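Local atomic coordinates of tyrocidine synthetase 3 (Brevibacillus brevis, PDB entry 2JGP), a protein that probably catalyses peptide bond formation in nonribosomal synthesis of the antibiotic tyrocidine, joining building blocks held on phosphopantetheine-bearing carrier domains. Residues F86-V91 and L249-K254; L126-L131 and E211-L216; S297-A302 and S423-F428; N338-K343 and R497-I502. One frame throughout, in Å; residues are numbered along the deposited sequence. Where two conformers were deposited one is given.

Contact 1 (F86-V91 and L249-K254); sequences FSIEPV and LRIQYK
Ile251 and Arg250 receive Ile88, Glu89 and Pro90 of the connecting loop between helix 70-79 and strand 97-98, probably the linker from carrier to condensation domain in this PCP-C bidomain. Ile251 works with two branches. Its bent chain drops CD1 onto Pro90 CD at 3.7 Å and close to Ile88 O at 3.6 Å, while its CG2 meets Ile88 CG2 at 3.9 Å. Beyond the apolar patch, Arg250 starts with CG anti to the backbone N (chi1 177°) and runs extended as far as NE, which carries the guanidinium out to Glu89. Pro90 CD lies over one face of that group; Ile88 O is at its edge. NH1 is held by a salt bridge to Asp363, fixing the other end of the guanidinium. Further along both segments, Val91 CG2 rests 4.4 Å from Lys254 CG, the lysine's NZ going to Glu148. Glu89, bent at chi2, takes a salt-bridging hydrogen bond from Arg250 NH2 on OE2 at 3.2 Å, the donor standing 47° out of the carboxylate plane.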
loop_
_atom_site.group_PDB
_atom_site.type_symbol
_atom_site.label_atom_id
_atom_site.label_comp_id
_atom_site.label_asym_id
_atom_site.label_seq_id
_atom_site.Cartn_x
_atom_site.Cartn_y
_atom_site.Cartn_z
ATOM N N PHE A 86 -14.388 2.989 -14.411
ATOM C CA PHE A 86 -13.564 3.140 -13.198
ATOM C C PHE A 86 -14.012 4.289 -12.294
ATOM O O PHE A 86 -13.463 4.476 -11.210
ATOM C CB PHE A 86 -12.093 3.371 -13.575
ATOM C CG PHE A 86 -11.413 2.160 -14.114
ATOM C CD1 PHE A 86 -11.486 1.847 -15.466
ATOM C CD2 PHE A 86 -10.695 1.325 -13.275
ATOM C CE1 PHE A 86 -10.856 0.729 -15.961
ATOM C CE2 PHE A 86 -10.060 0.197 -13.772
ATOM C CZ PHE A 86 -10.142 -0.100 -15.113
ATOM N N SER A 87 -14.996 5.059 -12.741
ATOM C CA SER A 87 -15.451 6.234 -12.009
ATOM C C SER A 87 -16.221 5.850 -10.747
ATOM O O SER A 87 -17.125 5.017 -10.796
ATOM C CB SER A 87 -16.338 7.092 -12.912
ATOM O OG SER A 87 -16.947 8.139 -12.186
ATOM N N ILE A 88 -15.852 6.466 -9.629
ATOM C CA ILE A 88 -16.523 6.242 -8.349
ATOM C C ILE A 88 -17.335 7.480 -7.975
ATOM O O ILE A 88 -16.768 8.546 -7.717
ATOM C CB ILE A 88 -15.509 5.931 -7.231
ATOM C CG1 ILE A 88 -14.680 4.699 -7.588
ATOM C CG2 ILE A 88 -16.223 5.696 -5.910
ATOM C CD1 ILE A 88 -13.532 4.454 -6.640
ATOM N N GLU A 89 -18.660 7.333 -7.955
ATOM C CA GLU A 89 -19.576 8.433 -7.655
ATOM C C GLU A 89 -20.430 8.097 -6.423
ATOM O O GLU A 89 -20.549 6.923 -6.055
ATOM C CB GLU A 89 -20.489 8.685 -8.859
ATOM C CG GLU A 89 -19.748 8.920 -10.173
ATOM C CD GLU A 89 -19.054 10.263 -10.216
ATOM O OE1 GLU A 89 -17.822 10.316 -9.993
ATOM O OE2 GLU A 89 -19.744 11.276 -10.467
ATOM N N PRO A 90 -21.029 9.123 -5.781
ATOM C CA PRO A 90 -21.935 8.868 -4.655
ATOM C C PRO A 90 -23.058 7.903 -5.029
ATOM O O PRO A 90 -23.652 8.032 -6.097
ATOM C CB PRO A 90 -22.503 10.257 -4.334
ATOM C CG PRO A 90 -21.485 11.205 -4.829
ATOM C CD PRO A 90 -20.896 10.566 -6.053
ATOM N N VAL A 91 -23.332 6.939 -4.156
ATOM C CA VAL A 91 -24.303 5.886 -4.458
ATOM C C VAL A 91 -25.672 6.187 -3.856
ATOM O O VAL A 91 -25.785 6.953 -2.905
ATOM C CB VAL A 91 -23.808 4.511 -3.965
ATOM C CG1 VAL A 91 -22.467 4.178 -4.613
ATOM C CG2 VAL A 91 -23.696 4.484 -2.449
ATOM N N LEU A 249 -15.972 15.708 2.684
ATOM C CA LEU A 249 -15.607 14.480 1.975
ATOM C C LEU A 249 -16.620 14.187 0.874
ATOM O O LEU A 249 -17.781 13.888 1.154
ATOM C CB LEU A 249 -15.545 13.297 2.950
ATOM C CG LEU A 249 -14.483 13.378 4.052
ATOM C CD1 LEU A 249 -14.869 12.527 5.265
ATOM C CD2 LEU A 249 -13.127 12.960 3.520
ATOM N N ARG A 250 -16.177 14.271 -0.379
ATOM C CA ARG A 250 -17.054 14.029 -1.524
ATOM C C ARG A 250 -17.511 12.580 -1.612
ATOM O O ARG A 250 -18.670 12.303 -1.930
ATOM C CB ARG A 250 -16.347 14.391 -2.839
ATOM C CG ARG A 250 -17.196 14.075 -4.064
ATOM C CD ARG A 250 -16.624 14.593 -5.365
ATOM N NE ARG A 250 -17.596 14.353 -6.429
ATOM C CZ ARG A 250 -17.718 13.221 -7.124
ATOM N NH1 ARG A 250 -16.904 12.193 -6.919
ATOM N NH2 ARG A 250 -18.660 13.123 -8.054
ATOM N N ILE A 251 -16.575 11.670 -1.359
ATOM C CA ILE A 251 -16.773 10.252 -1.582
ATOM C C ILE A 251 -16.516 9.500 -0.278
ATOM O O ILE A 251 -15.615 9.855 0.486
ATOM C CB ILE A 251 -15.815 9.750 -2.704
ATOM C CG1 ILE A 251 -16.076 10.497 -4.024
ATOM C CG2 ILE A 251 -15.954 8.264 -2.925
ATOM C CD1 ILE A 251 -17.458 10.257 -4.620
ATOM N N GLN A 252 -17.324 8.467 -0.031
ATOM C CA GLN A 252 -17.163 7.653 1.178
ATOM C C GLN A 252 -16.816 6.211 0.839
ATOM O O GLN A 252 -16.864 5.799 -0.318
ATOM C CB GLN A 252 -18.412 7.732 2.061
ATOM C CG GLN A 252 -18.323 8.813 3.143
ATOM C CD GLN A 252 -17.411 8.426 4.299
ATOM O OE1 GLN A 252 -16.836 7.324 4.324
ATOM N NE2 GLN A 252 -17.266 9.335 5.267
ATOM N N TYR A 253 -16.423 5.440 1.853
ATOM C CA TYR A 253 -15.987 4.065 1.612
ATOM C C TYR A 253 -17.065 3.230 0.925
ATOM O O TYR A 253 -16.763 2.460 0.020
ATOM C CB TYR A 253 -15.531 3.364 2.900
ATOM C CG TYR A 253 -14.747 2.106 2.613
ATOM C CD1 TYR A 253 -13.399 2.171 2.295
ATOM C CD2 TYR A 253 -15.358 0.852 2.618
ATOM C CE1 TYR A 253 -12.672 1.035 2.004
ATOM C CE2 TYR A 253 -14.636 -0.292 2.337
ATOM C CZ TYR A 253 -13.289 -0.198 2.030
ATOM O OH TYR A 253 -12.556 -1.328 1.755
ATOM N N LYS A 254 -18.321 3.391 1.326
ATOM C CA LYS A 254 -19.402 2.590 0.733
ATOM C C LYS A 254 -19.547 2.855 -0.770
ATOM O O LYS A 254 -19.947 1.965 -1.518
ATOM C CB LYS A 254 -20.733 2.812 1.458
ATOM C CG LYS A 254 -21.365 4.187 1.302
ATOM C CD LYS A 254 -22.597 4.271 2.196
ATOM C CE LYS A 254 -23.446 5.488 1.893
ATOM N NZ LYS A 254 -22.752 6.756 2.223
#

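Contact 2 (L126-L131 and E211-L216); sequences LIEGKL and EDRYVL
Ile127 and Tyr214 form the central hydrogen-bonded pair of two antiparallel strands. Ile127 N gives to Tyr214 O and Tyr214 N to Ile127 O, both at 2.8 Å; Gly129 N extends the pattern to Asp212 O. The flanking pairs, Leu126 with Val215 and Glu128 with Arg213, are non-hydrogen-bonded. Charge appears on the face of Glu128 and Arg213, whose chains lie side by side and point the same way. Arg213 is bent at chi2 and chi3, and its NH1 makes a salt bridge with a weak hydrogen bond to Glu128 OE2 (3.3 Å), the two planes 59° apart; its NH2 has a stronger partner in Glu180. Leu126 CD2 packs against the same NH1 at 3.6 Å. These are inner strands of a condensation-domain sheet of the chloramphenicol acetyltransferase type: strand 202-210 borders 213-220, and 447-451 arrives from far along the chain to border 123-129. Apolar and aromatic contacts fill the other face. Leu131 slides past Tyr214 in the opposite direction and sets CD1 over the ring face, 3.9 Å from its centroid, a CH-pi contact. Gly129 O lies at the ring edge, in plane. The phenol OH gives a weak hydrogen bond to Lys130 O at 3.3 Å. Next along this face, Ile127 CD1 reaches Leu216 CB at 4.1 Å.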
loop_
_atom_site.group_PDB
_atom_site.type_symbol
_atom_site.label_atom_id
_atom_site.label_comp_id
_atom_site.label_asym_id
_atom_site.label_seq_id
_atom_site.Cartn_x
_atom_site.Cartn_y
_atom_site.Cartn_z
ATOM N N LEU A 126 2.335 9.397 23.781
ATOM C CA LEU A 126 2.649 10.145 24.996
ATOM C C LEU A 126 2.315 11.618 24.772
ATOM O O LEU A 126 2.852 12.251 23.854
ATOM C CB LEU A 126 4.130 10.002 25.367
ATOM C CG LEU A 126 4.595 10.801 26.594
ATOM C CD1 LEU A 126 3.854 10.350 27.851
ATOM C CD2 LEU A 126 6.101 10.685 26.786
ATOM N N ILE A 127 1.429 12.152 25.610
ATOM C CA ILE A 127 1.037 13.556 25.546
ATOM C C ILE A 127 1.541 14.269 26.792
ATOM O O ILE A 127 1.126 13.946 27.905
ATOM C CB ILE A 127 -0.492 13.722 25.456
ATOM C CG1 ILE A 127 -1.039 12.988 24.226
ATOM C CG2 ILE A 127 -0.862 15.206 25.403
ATOM C CD1 ILE A 127 -2.545 13.088 24.071
ATOM N N GLU A 128 2.440 15.231 26.592
ATOM C CA GLU A 128 3.009 16.013 27.681
ATOM C C GLU A 128 2.557 17.464 27.562
ATOM O O GLU A 128 2.939 18.169 26.627
ATOM C CB GLU A 128 4.535 15.915 27.659
ATOM C CG GLU A 128 5.056 14.582 28.179
ATOM C CD GLU A 128 6.453 14.253 27.686
ATOM O OE1 GLU A 128 6.649 14.159 26.453
ATOM O OE2 GLU A 128 7.351 14.067 28.532
ATOM N N GLY A 129 1.734 17.893 28.516
ATOM C CA GLY A 129 1.129 19.221 28.494
ATOM C C GLY A 129 -0.183 19.229 29.254
ATOM O O GLY A 129 -0.502 18.271 29.958
ATOM N N LYS A 130 -0.955 20.299 29.090
ATOM C CA LYS A 130 -2.159 20.512 29.898
ATOM C C LYS A 130 -3.221 19.437 29.650
ATOM O O LYS A 130 -3.568 18.690 30.570
ATOM C CB LYS A 130 -2.736 21.914 29.658
ATOM C CG LYS A 130 -1.769 23.063 29.951
ATOM C CD LYS A 130 -1.225 23.056 31.384
ATOM C CE LYS A 130 -2.311 23.332 32.418
ATOM N NZ LYS A 130 -1.739 23.535 33.777
ATOM N N LEU A 131 -3.715 19.374 28.413
ATOM C CA LEU A 131 -4.678 18.361 27.943
ATOM C C LEU A 131 -6.004 18.324 28.721
ATOM O O LEU A 131 -6.020 18.097 29.931
ATOM C CB LEU A 131 -4.040 16.960 27.926
ATOM C CG LEU A 131 -4.217 16.117 26.653
ATOM C CD1 LEU A 131 -4.153 14.627 26.982
ATOM C CD2 LEU A 131 -5.510 16.434 25.904
ATOM N N GLU A 211 1.034 14.418 36.633
ATOM C CA GLU A 211 0.793 15.863 36.565
ATOM C C GLU A 211 0.271 16.368 35.211
ATOM O O GLU A 211 -0.933 16.587 35.062
ATOM C CB GLU A 211 2.063 16.638 36.999
ATOM C CG GLU A 211 2.904 15.958 38.100
ATOM C CD GLU A 211 3.555 14.641 37.655
ATOM O OE1 GLU A 211 3.819 14.464 36.444
ATOM O OE2 GLU A 211 3.779 13.768 38.522
ATOM N N ASP A 212 1.158 16.540 34.231
ATOM C CA ASP A 212 0.762 16.966 32.884
ATOM C C ASP A 212 1.238 15.928 31.870
ATOM O O ASP A 212 1.791 16.269 30.828
ATOM C CB ASP A 212 1.347 18.358 32.555
ATOM C CG ASP A 212 0.500 19.509 33.097
ATOM O OD1 ASP A 212 -0.743 19.395 33.153
ATOM O OD2 ASP A 212 1.087 20.548 33.453
ATOM N N ARG A 213 1.016 14.654 32.188
ATOM C CA ARG A 213 1.503 13.553 31.369
ATOM C C ARG A 213 0.385 12.540 31.176
ATOM O O ARG A 213 -0.208 12.073 32.150
ATOM C CB ARG A 213 2.706 12.868 32.022
ATOM C CG ARG A 213 3.875 13.797 32.378
ATOM C CD ARG A 213 5.170 13.296 31.759
ATOM N NE ARG A 213 5.519 11.953 32.215
ATOM C CZ ARG A 213 6.193 11.049 31.502
ATOM N NH1 ARG A 213 6.608 11.307 30.265
ATOM N NH2 ARG A 213 6.446 9.864 32.032
ATOM N N TYR A 214 0.109 12.212 29.917
ATOM C CA TYR A 214 -0.959 11.287 29.559
ATOM C C TYR A 214 -0.487 10.311 28.486
ATOM O O TYR A 214 0.385 10.637 27.677
ATOM C CB TYR A 214 -2.168 12.054 29.021
ATOM C CG TYR A 214 -2.728 13.115 29.943
ATOM C CD1 TYR A 214 -2.226 14.409 29.932
ATOM C CD2 TYR A 214 -3.782 12.828 30.805
ATOM C CE1 TYR A 214 -2.745 15.392 30.774
ATOM C CE2 TYR A 214 -4.309 13.795 31.641
ATOM C CZ TYR A 214 -3.786 15.076 31.622
ATOM O OH TYR A 214 -4.311 16.035 32.454
ATOM N N VAL A 215 -1.067 9.115 28.485
ATOM C CA VAL A 215 -0.914 8.186 27.366
ATOM C C VAL A 215 -2.275 7.984 26.720
ATOM O O VAL A 215 -3.225 7.586 27.387
ATOM C CB VAL A 215 -0.348 6.825 27.807
ATOM C CG1 VAL A 215 -0.316 5.850 26.620
ATOM C CG2 VAL A 215 1.041 7.005 28.392
ATOM N N LEU A 216 -2.367 8.288 25.429
ATOM C CA LEU A 216 -3.594 8.072 24.669
ATOM C C LEU A 216 -3.507 6.734 23.959
ATOM O O LEU A 216 -2.686 6.550 23.063
ATOM C CB LEU A 216 -3.807 9.189 23.646
ATOM C CG LEU A 216 -5.129 9.181 22.871
ATOM C CD1 LEU A 216 -6.309 9.405 23.822
ATOM C CD2 LEU A 216 -5.106 10.241 21.783
#

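Contact 3 (S297-A302 and S423-F428); sequences STQSFA and SRNPLF
Gln299 passes beside Ser423, their CA atoms 4.2 Å apart, where two irregular loops of the condensation domain run against each other. The backbone N of Gln299 lies 3.9 Å from Ser423 CA, and Ser297 O touches Ser423 CB at 4.0 Å; both are plain van der Waals contacts. From CB the glutamine chain heads toward the 423-428 segment, since CG stands anti to the backbone N (chi1 -179°). CG itself lies 3.7 Å above the plane of the Phe301 ring, offset toward the rim, so the phenylalanine two residues on supports the chain from its own segment. A bend at chi2 then turns CD to within 3.8 Å of Asn425 ND2. At the tip OE1 lies 3.5 Å from Asn425 ND2, and NE2 lies 3.3 Å from the same Asn425 ND2. Both of these nitrogens are donors, so they do not hydrogen-bond to each other. The Gln299 and Asn425 side chains cross at about a right angle, with their amide planes 60° apart. Asn425 ND2 is engaged by Lys462 O, and Ser423 OG by Asp421. The contact lies at the surface, where the loops enter a four-stranded sheet by its two outermost strands: segment 297-302 leads into strand 303-309, while segment 423-428 follows helix 409-415 and leads into strand 430-435.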
loop_
_atom_site.group_PDB
_atom_site.type_symbol
_atom_site.label_atom_id
_atom_site.label_comp_id
_atom_site.label_asym_id
_atom_site.label_seq_id
_atom_site.Cartn_x
_atom_site.Cartn_y
_atom_site.Cartn_z
ATOM N N SER A 297 6.948 -26.535 10.211
ATOM C CA SER A 297 5.878 -27.089 9.374
ATOM C C SER A 297 4.585 -26.275 9.450
ATOM O O SER A 297 3.697 -26.442 8.612
ATOM C CB SER A 297 5.591 -28.539 9.742
ATOM O OG SER A 297 4.707 -29.108 8.794
ATOM N N THR A 298 4.474 -25.418 10.463
ATOM C CA THR A 298 3.379 -24.463 10.565
ATOM C C THR A 298 4.002 -23.079 10.639
ATOM O O THR A 298 5.071 -22.915 11.220
ATOM C CB THR A 298 2.524 -24.705 11.822
ATOM O OG1 THR A 298 3.242 -24.288 12.990
ATOM C CG2 THR A 298 2.159 -26.178 11.965
ATOM N N GLN A 299 3.349 -22.079 10.062
ATOM C CA GLN A 299 3.937 -20.749 10.052
ATOM C C GLN A 299 4.128 -20.219 11.473
ATOM O O GLN A 299 3.298 -20.431 12.354
ATOM C CB GLN A 299 3.131 -19.762 9.210
ATOM C CG GLN A 299 3.763 -18.377 9.196
ATOM C CD GLN A 299 3.580 -17.635 7.891
ATOM O OE1 GLN A 299 2.721 -17.971 7.072
ATOM N NE2 GLN A 299 4.403 -16.613 7.688
ATOM N N SER A 300 5.277 -19.583 11.668
ATOM C CA SER A 300 5.656 -18.956 12.913
ATOM C C SER A 300 5.618 -17.460 12.668
ATOM O O SER A 300 6.141 -16.984 11.663
ATOM C CB SER A 300 7.070 -19.401 13.295
ATOM O OG SER A 300 7.510 -18.794 14.492
ATOM N N PHE A 301 4.986 -16.721 13.571
ATOM C CA PHE A 301 4.834 -15.281 13.402
ATOM C C PHE A 301 5.770 -14.461 14.289
ATOM O O PHE A 301 5.796 -13.238 14.186
ATOM C CB PHE A 301 3.378 -14.899 13.642
ATOM C CG PHE A 301 2.442 -15.491 12.633
ATOM C CD1 PHE A 301 1.618 -16.554 12.962
ATOM C CD2 PHE A 301 2.410 -14.998 11.333
ATOM C CE1 PHE A 301 0.758 -17.107 12.019
ATOM C CE2 PHE A 301 1.551 -15.544 10.386
ATOM C CZ PHE A 301 0.726 -16.602 10.731
ATOM N N ALA A 302 6.535 -15.135 15.147
ATOM C CA ALA A 302 7.524 -14.466 15.975
ATOM C C ALA A 302 8.508 -13.733 15.071
ATOM O O ALA A 302 9.021 -14.299 14.102
ATOM C CB ALA A 302 8.255 -15.468 16.864
ATOM N N SER A 423 3.353 -23.375 5.956
ATOM C CA SER A 423 4.606 -22.798 6.444
ATOM C C SER A 423 5.009 -21.530 5.690
ATOM O O SER A 423 5.996 -20.883 6.041
ATOM C CB SER A 423 5.736 -23.826 6.348
ATOM O OG SER A 423 6.008 -24.174 4.999
ATOM N N ARG A 424 4.251 -21.169 4.659
ATOM C CA ARG A 424 4.580 -19.992 3.857
ATOM C C ARG A 424 3.327 -19.309 3.314
ATOM O O ARG A 424 2.210 -19.765 3.557
ATOM C CB ARG A 424 5.575 -20.359 2.746
ATOM C CG ARG A 424 5.411 -21.737 2.131
ATOM C CD ARG A 424 6.758 -22.344 1.760
ATOM N NE ARG A 424 7.621 -21.351 1.136
ATOM C CZ ARG A 424 8.947 -21.433 1.050
ATOM N NH1 ARG A 424 9.609 -22.482 1.526
ATOM N NH2 ARG A 424 9.621 -20.445 0.469
ATOM N N ASN A 425 3.517 -18.196 2.614
ATOM C CA ASN A 425 2.404 -17.377 2.145
ATOM C C ASN A 425 2.163 -17.545 0.653
ATOM O O ASN A 425 3.078 -17.911 -0.083
ATOM C CB ASN A 425 2.657 -15.912 2.496
ATOM C CG ASN A 425 2.478 -15.638 3.974
ATOM O OD1 ASN A 425 1.353 -15.498 4.456
ATOM N ND2 ASN A 425 3.586 -15.566 4.704
ATOM N N PRO A 426 0.922 -17.286 0.202
ATOM C CA PRO A 426 0.623 -17.460 -1.212
ATOM C C PRO A 426 1.372 -16.452 -2.088
ATOM O O PRO A 426 1.467 -15.264 -1.743
ATOM C CB PRO A 426 -0.901 -17.268 -1.288
ATOM C CG PRO A 426 -1.273 -16.512 -0.075
ATOM C CD PRO A 426 -0.250 -16.828 0.973
ATOM N N LEU A 427 1.935 -16.959 -3.183
ATOM C CA LEU A 427 2.610 -16.177 -4.224
ATOM C C LEU A 427 3.972 -15.587 -3.839
ATOM O O LEU A 427 4.891 -15.610 -4.658
ATOM C CB LEU A 427 1.693 -15.088 -4.808
ATOM C CG LEU A 427 0.654 -15.584 -5.818
ATOM C CD1 LEU A 427 -0.228 -14.442 -6.284
ATOM C CD2 LEU A 427 1.321 -16.262 -7.013
ATOM N N PHE A 428 4.104 -15.045 -2.628
ATOM C CA PHE A 428 5.382 -14.472 -2.180
ATOM C C PHE A 428 5.621 -14.668 -0.681
ATOM O O PHE A 428 4.681 -14.694 0.116
ATOM C CB PHE A 428 5.476 -12.981 -2.544
ATOM C CG PHE A 428 4.295 -12.170 -2.101
ATOM C CD1 PHE A 428 4.232 -11.645 -0.814
ATOM C CD2 PHE A 428 3.240 -11.937 -2.967
ATOM C CE1 PHE A 428 3.135 -10.903 -0.401
ATOM C CE2 PHE A 428 2.140 -11.191 -2.560
ATOM C CZ PHE A 428 2.090 -10.672 -1.277
#

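Contact 4 (N338-K343 and R497-I502); sequences NVLLAK and RHFLTI
Ile502 drives its CD1 against the backbone of Leu340, 3.5 Å from CA and 3.8 Å from CB, in the heart of a buried helix-helix crossing of the condensation domain. The segments of helices 329-345 and 489-508 pass 9.8 Å apart with their directions at 120°. Leu340 and Ile502 cross at about a right angle, the CD1 of Ile502 pressing across the leucine, closest at its CA. Ile502 puts CG1 anti to the carbonyl carbon (chi1 -71°); CD1 thereby reaches Leu340, and Ile502 CD1 and CG2 both touch Val339 CG2 at 4.0 Å. Val339 and Ile502 reach toward each other tip to tip. The two methyls of Leu340 part company: CD1 lies at the edge of the Phe499 ring, near its plane, and 4.1 Å from Phe499 CB, while CD2 meets His498 CB, again at 4.1 Å. Leu340 stands at about right angles to both residues. Phe499 turns its ring on to Phe467 of strand 465-471, and Leu341 touches strand 350-356. No hydrogen bond spans the two segments. His498 O accepts from both Ile502 N and Thr501 OG1 (2.7 Å), on the same face of its plane, and Lys343 NZ goes to the carbonyls of Leu514 and Ile517. Cohesion across the crossing therefore probably rests mainly on dispersion and on the burial of aliphatic surface.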
loop_
_atom_site.group_PDB
_atom_site.type_symbol
_atom_site.label_atom_id
_atom_site.label_comp_id
_atom_site.label_asym_id
_atom_site.label_seq_id
_atom_site.Cartn_x
_atom_site.Cartn_y
_atom_site.Cartn_z
ATOM N N ASN A 338 15.620 -7.435 -5.587
ATOM C CA ASN A 338 15.533 -8.662 -6.388
ATOM C C ASN A 338 16.882 -9.346 -6.653
ATOM O O ASN A 338 16.975 -10.579 -6.615
ATOM C CB ASN A 338 14.824 -8.413 -7.718
ATOM C CG ASN A 338 13.325 -8.509 -7.601
ATOM O OD1 ASN A 338 12.733 -9.537 -7.939
ATOM N ND2 ASN A 338 12.700 -7.446 -7.122
ATOM N N VAL A 339 17.924 -8.565 -6.929
ATOM C CA VAL A 339 19.259 -9.157 -7.128
ATOM C C VAL A 339 19.836 -9.704 -5.808
ATOM O O VAL A 339 20.495 -10.743 -5.804
ATOM C CB VAL A 339 20.269 -8.228 -7.888
ATOM C CG1 VAL A 339 19.846 -6.771 -7.883
ATOM C CG2 VAL A 339 21.705 -8.402 -7.369
ATOM N N LEU A 340 19.546 -9.024 -4.698
ATOM C CA LEU A 340 19.920 -9.503 -3.363
ATOM C C LEU A 340 19.331 -10.891 -3.110
ATOM O O LEU A 340 20.051 -11.827 -2.751
ATOM C CB LEU A 340 19.419 -8.530 -2.291
ATOM C CG LEU A 340 20.099 -8.441 -0.911
ATOM C CD1 LEU A 340 19.055 -8.295 0.179
ATOM C CD2 LEU A 340 21.041 -9.579 -0.596
ATOM N N LEU A 341 18.021 -11.013 -3.310
ATOM C CA LEU A 341 17.322 -12.284 -3.111
ATOM C C LEU A 341 17.817 -13.351 -4.087
ATOM O O LEU A 341 17.975 -14.510 -3.710
ATOM C CB LEU A 341 15.806 -12.101 -3.267
ATOM C CG LEU A 341 15.085 -11.207 -2.249
ATOM C CD1 LEU A 341 13.622 -11.067 -2.625
ATOM C CD2 LEU A 341 15.235 -11.747 -0.832
ATOM N N ALA A 342 18.045 -12.953 -5.338
ATOM C CA ALA A 342 18.547 -13.864 -6.369
ATOM C C ALA A 342 19.882 -14.495 -5.972
ATOM O O ALA A 342 20.110 -15.685 -6.201
ATOM C CB ALA A 342 18.684 -13.134 -7.701
ATOM N N LYS A 343 20.758 -13.693 -5.375
ATOM C CA LYS A 343 22.077 -14.172 -4.963
ATOM C C LYS A 343 22.001 -15.065 -3.721
ATOM O O LYS A 343 22.662 -16.103 -3.660
ATOM C CB LYS A 343 23.032 -12.996 -4.745
ATOM C CG LYS A 343 23.498 -12.371 -6.056
ATOM C CD LYS A 343 24.512 -11.259 -5.845
ATOM C CE LYS A 343 24.886 -10.614 -7.169
ATOM N NZ LYS A 343 25.563 -11.577 -8.080
ATOM N N ARG A 497 23.790 -5.463 4.949
ATOM C CA ARG A 497 25.067 -4.961 4.432
ATOM C C ARG A 497 25.258 -5.367 2.975
ATOM O O ARG A 497 25.777 -4.590 2.178
ATOM C CB ARG A 497 26.252 -5.483 5.261
ATOM C CG ARG A 497 26.295 -4.987 6.705
ATOM C CD ARG A 497 27.668 -5.209 7.347
ATOM N NE ARG A 497 28.014 -6.629 7.482
ATOM C CZ ARG A 497 27.613 -7.427 8.474
ATOM N NH1 ARG A 497 26.835 -6.971 9.455
ATOM N NH2 ARG A 497 27.994 -8.701 8.485
ATOM N N HIS A 498 24.847 -6.590 2.637
ATOM C CA HIS A 498 24.930 -7.072 1.261
ATOM C C HIS A 498 24.024 -6.278 0.321
ATOM O O HIS A 498 24.385 -6.043 -0.832
ATOM C CB HIS A 498 24.624 -8.570 1.177
ATOM C CG HIS A 498 25.735 -9.442 1.681
ATOM N ND1 HIS A 498 27.016 -8.975 1.885
ATOM C CD2 HIS A 498 25.762 -10.757 1.997
ATOM C CE1 HIS A 498 27.778 -9.962 2.325
ATOM N NE2 HIS A 498 27.041 -11.055 2.399
ATOM N N PHE A 499 22.864 -5.845 0.806
ATOM C CA PHE A 499 22.013 -4.953 0.017
ATOM C C PHE A 499 22.759 -3.652 -0.307
ATOM O O PHE A 499 22.715 -3.164 -1.443
ATOM C CB PHE A 499 20.697 -4.631 0.735
ATOM C CG PHE A 499 19.822 -3.672 -0.029
ATOM C CD1 PHE A 499 18.987 -4.130 -1.039
ATOM C CD2 PHE A 499 19.860 -2.310 0.236
ATOM C CE1 PHE A 499 18.195 -3.246 -1.761
ATOM C CE2 PHE A 499 19.071 -1.416 -0.486
ATOM C CZ PHE A 499 18.238 -1.890 -1.484
ATOM N N LEU A 500 23.435 -3.097 0.696
ATOM C CA LEU A 500 24.166 -1.845 0.523
ATOM C C LEU A 500 25.369 -2.010 -0.397
ATOM O O LEU A 500 25.714 -1.083 -1.121
ATOM C CB LEU A 500 24.620 -1.280 1.871
ATOM C CG LEU A 500 23.508 -0.905 2.849
ATOM C CD1 LEU A 500 24.113 -0.417 4.161
ATOM C CD2 LEU A 500 22.581 0.140 2.244
ATOM N N THR A 501 26.015 -3.175 -0.359
ATOM C CA THR A 501 27.111 -3.453 -1.283
ATOM C C THR A 501 26.579 -3.540 -2.722
ATOM O O THR A 501 27.165 -2.970 -3.637
ATOM C CB THR A 501 27.908 -4.728 -0.899
ATOM O OG1 THR A 501 27.047 -5.870 -0.908
ATOM C CG2 THR A 501 28.514 -4.588 0.488
ATOM N N ILE A 502 25.453 -4.228 -2.913
ATOM C CA ILE A 502 24.838 -4.309 -4.235
ATOM C C ILE A 502 24.471 -2.903 -4.720
ATOM O O ILE A 502 24.753 -2.536 -5.864
ATOM C CB ILE A 502 23.593 -5.233 -4.237
ATOM C CG1 ILE A 502 24.018 -6.694 -4.080
ATOM C CG2 ILE A 502 22.794 -5.060 -5.532
ATOM C CD1 ILE A 502 22.888 -7.623 -3.667
#

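In the fold
Contact 2 falls within the chain excursion between the segments of contact 1, yet their centres are about 38 Å apart. Contacts 3 and 4 alternate along the chain and lie closest together, with centres about 23 Å apart and nearest atoms about 8 Å; both border the sheet containing strands 303-309 and 465-471. Contact 1, on the opposite side of the chain's centre, stands centre to centre about 36 Å from contact 3 and about 42 Å from contact 4. Strand 213-220 of contact 2 runs straight into the HHxxxDG sequence, the active-site motif of condensation domains. The sodium site of Gln396 and Asp400 sits on helix 387-403, which also packs against helix 329-345 of contact 4.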